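Local coordinates for putative transcriptional regulator TRANSCRIPTION REGULATOR protein (Rhizobium meliloti, PDB 5NLA) that acts as an AraC-like transcriptional activator that binds c-di-GMP to regulate extracellular polysaccharide production, probably through sequence-specific DNA binding, at residues 282-285 / 286-290. Numbering follows the deposited sequence.
Sequences TRLY and QLFEP
T282 O accepts the amide of Q286 in an i to i+4 helical bond, N to O 3.0 Å. The side chain of Q286 starts out beside its own backbone N (chi1 -79°), which brings CG within 3.4 Å of T282 O. The T282 hydroxyl turns elsewhere, bonding to S280 OG. R283 O receives L287 N at 3.1 Å, while the R283 guanidinium has Q286 OE1 over one face, nearer its periphery, a loose approach at 4.2 Å from R283 NH1, with the guanidinium and amide planes 46° apart. L284 O continues the i to i+4 helical bonding, accepting F288 N, and also meets the F288 ring at its edge, in plane. The apolar part of this pairing is one leucine methyl, L284 CD1, 3.5 Å from F288 CE1.

Helix 281-288 falls in the AraC-type helix-turn-helix region and, following helix 270-275, is probably the recognition helix of that motif. Its inner side packs into the domain: L284 on I273 and C274, L287 on helix 251-261, and F288 edge-to-face with Y297. Replacing F288 by alanine would probably leave L284 CD1 without its aromatic neighbour and open a gap beside Y297.

Y285 belongs to the exposed side. With CG anti to the backbone N (chi1 -175°), its ring runs alongside the E289 side chain in a shared direction; Y285 OH and E289 OE2 are 3.2 Å apart, the ring and carboxylate planes steeply inclined to each other. Y285 O contributes a second, weak bond to F288 N at 3.4 Å.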
loop_
_atom_site.group_PDB
_atom_site.type_symbol
_atom_site.label_atom_id
_atom_site.label_comp_id
_atom_site.label_asym_id
_atom_site.label_seq_id
_atom_site.Cartn_x
_atom_site.Cartn_y
_atom_site.Cartn_z
ATOM N N THR A 282 -12.719 -0.986 -21.953
ATOM C CA THR A 282 -12.276 0.372 -21.608
ATOM C C THR A 282 -11.853 0.523 -20.158
ATOM O O THR A 282 -10.909 1.256 -19.857
ATOM C CB THR A 282 -13.387 1.420 -21.826
ATOM O OG1 THR A 282 -14.466 1.168 -20.914
ATOM C CG2 THR A 282 -13.895 1.418 -23.276
ATOM N N ARG A 283 -12.571 -0.125 -19.250
ATOM C CA ARG A 283 -12.182 -0.092 -17.840
ATOM C C ARG A 283 -10.844 -0.792 -17.603
ATOM O O ARG A 283 -10.068 -0.366 -16.753
ATOM C CB ARG A 283 -13.229 -0.759 -16.956
ATOM C CG ARG A 283 -13.187 -0.291 -15.502
ATOM C CD ARG A 283 -14.161 0.853 -15.309
ATOM N NE ARG A 283 -13.693 1.820 -14.323
ATOM C CZ ARG A 283 -14.246 3.015 -14.134
ATOM N NH1 ARG A 283 -15.300 3.422 -14.856
ATOM N NH2 ARG A 283 -13.748 3.811 -13.206
ATOM N N LEU A 284 -10.595 -1.887 -18.322
ATOM C CA LEU A 284 -9.323 -2.604 -18.188
ATOM C C LEU A 284 -8.164 -1.721 -18.649
ATOM O O LEU A 284 -7.178 -1.535 -17.928
ATOM C CB LEU A 284 -9.336 -3.922 -18.961
ATOM C CG LEU A 284 -8.101 -4.801 -18.755
ATOM C CD1 LEU A 284 -7.899 -5.103 -17.272
ATOM C CD2 LEU A 284 -8.187 -6.096 -19.562
ATOM N N TYR A 285 -8.329 -1.146 -19.833
ATOM C CA TYR A 285 -7.406 -0.157 -20.371
ATOM C C TYR A 285 -7.117 1.001 -19.384
ATOM O O TYR A 285 -5.969 1.421 -19.253
ATOM C CB TYR A 285 -7.977 0.373 -21.686
ATOM C CG TYR A 285 -7.094 1.331 -22.442
ATOM C CD1 TYR A 285 -7.028 2.682 -22.077
ATOM C CD2 TYR A 285 -6.355 0.903 -23.551
ATOM C CE1 TYR A 285 -6.233 3.566 -22.782
ATOM C CE2 TYR A 285 -5.563 1.783 -24.268
ATOM C CZ TYR A 285 -5.507 3.113 -23.877
ATOM O OH TYR A 285 -4.731 4.004 -24.570
ATOM N N GLN A 286 -8.150 1.517 -18.715
ATOM C CA GLN A 286 -7.969 2.570 -17.705
ATOM C C GLN A 286 -7.090 2.144 -16.553
ATOM O O GLN A 286 -6.167 2.875 -16.181
ATOM C CB GLN A 286 -9.293 3.032 -17.115
ATOM C CG GLN A 286 -10.044 3.988 -17.994
ATOM C CD GLN A 286 -11.322 4.426 -17.345
ATOM O OE1 GLN A 286 -12.404 4.049 -17.781
ATOM N NE2 GLN A 286 -11.206 5.204 -16.280
ATOM N N LEU A 287 -7.388 0.979 -15.981
ATOM C CA LEU A 287 -6.612 0.476 -14.848
ATOM C C LEU A 287 -5.146 0.304 -15.196
ATOM O O LEU A 287 -4.290 0.547 -14.340
ATOM C CB LEU A 287 -7.176 -0.843 -14.321
ATOM C CG LEU A 287 -8.549 -0.720 -13.654
ATOM C CD1 LEU A 287 -9.228 -2.069 -13.482
ATOM C CD2 LEU A 287 -8.449 -0.007 -12.313
ATOM N N PHE A 288 -4.859 -0.071 -16.448
ATOM C CA PHE A 288 -3.502 -0.380 -16.880
ATOM C C PHE A 288 -2.794 0.712 -17.690
ATOM O O PHE A 288 -1.676 0.489 -18.158
ATOM C CB PHE A 288 -3.501 -1.729 -17.614
ATOM C CG PHE A 288 -3.684 -2.898 -16.694
ATOM C CD1 PHE A 288 -4.946 -3.254 -16.240
ATOM C CD2 PHE A 288 -2.585 -3.612 -16.230
ATOM C CE1 PHE A 288 -5.116 -4.314 -15.363
ATOM C CE2 PHE A 288 -2.743 -4.672 -15.349
ATOM C CZ PHE A 288 -4.011 -5.025 -14.916
ATOM N N GLU A 289 -3.402 1.894 -17.822
ATOM C CA GLU A 289 -2.778 3.013 -18.564
ATOM C C GLU A 289 -1.569 3.645 -17.830
ATOM O O GLU A 289 -0.647 4.132 -18.479
ATOM C CB GLU A 289 -3.833 4.073 -18.967
ATOM C CG GLU A 289 -3.331 5.309 -19.725
ATOM C CD GLU A 289 -2.677 5.003 -21.072
ATOM O OE1 GLU A 289 -1.627 4.320 -21.112
ATOM O OE2 GLU A 289 -3.199 5.473 -22.111
ATOM N N PRO A 290 -1.570 3.651 -16.486
ATOM C CA PRO A 290 -0.356 4.010 -15.750
ATOM C C PRO A 290 0.878 3.139 -16.009
ATOM O O PRO A 290 1.991 3.662 -15.997
ATOM C CB PRO A 290 -0.794 3.868 -14.297
ATOM C CG PRO A 290 -2.222 4.295 -14.331
ATOM C CD PRO A 290 -2.752 3.696 -15.606
#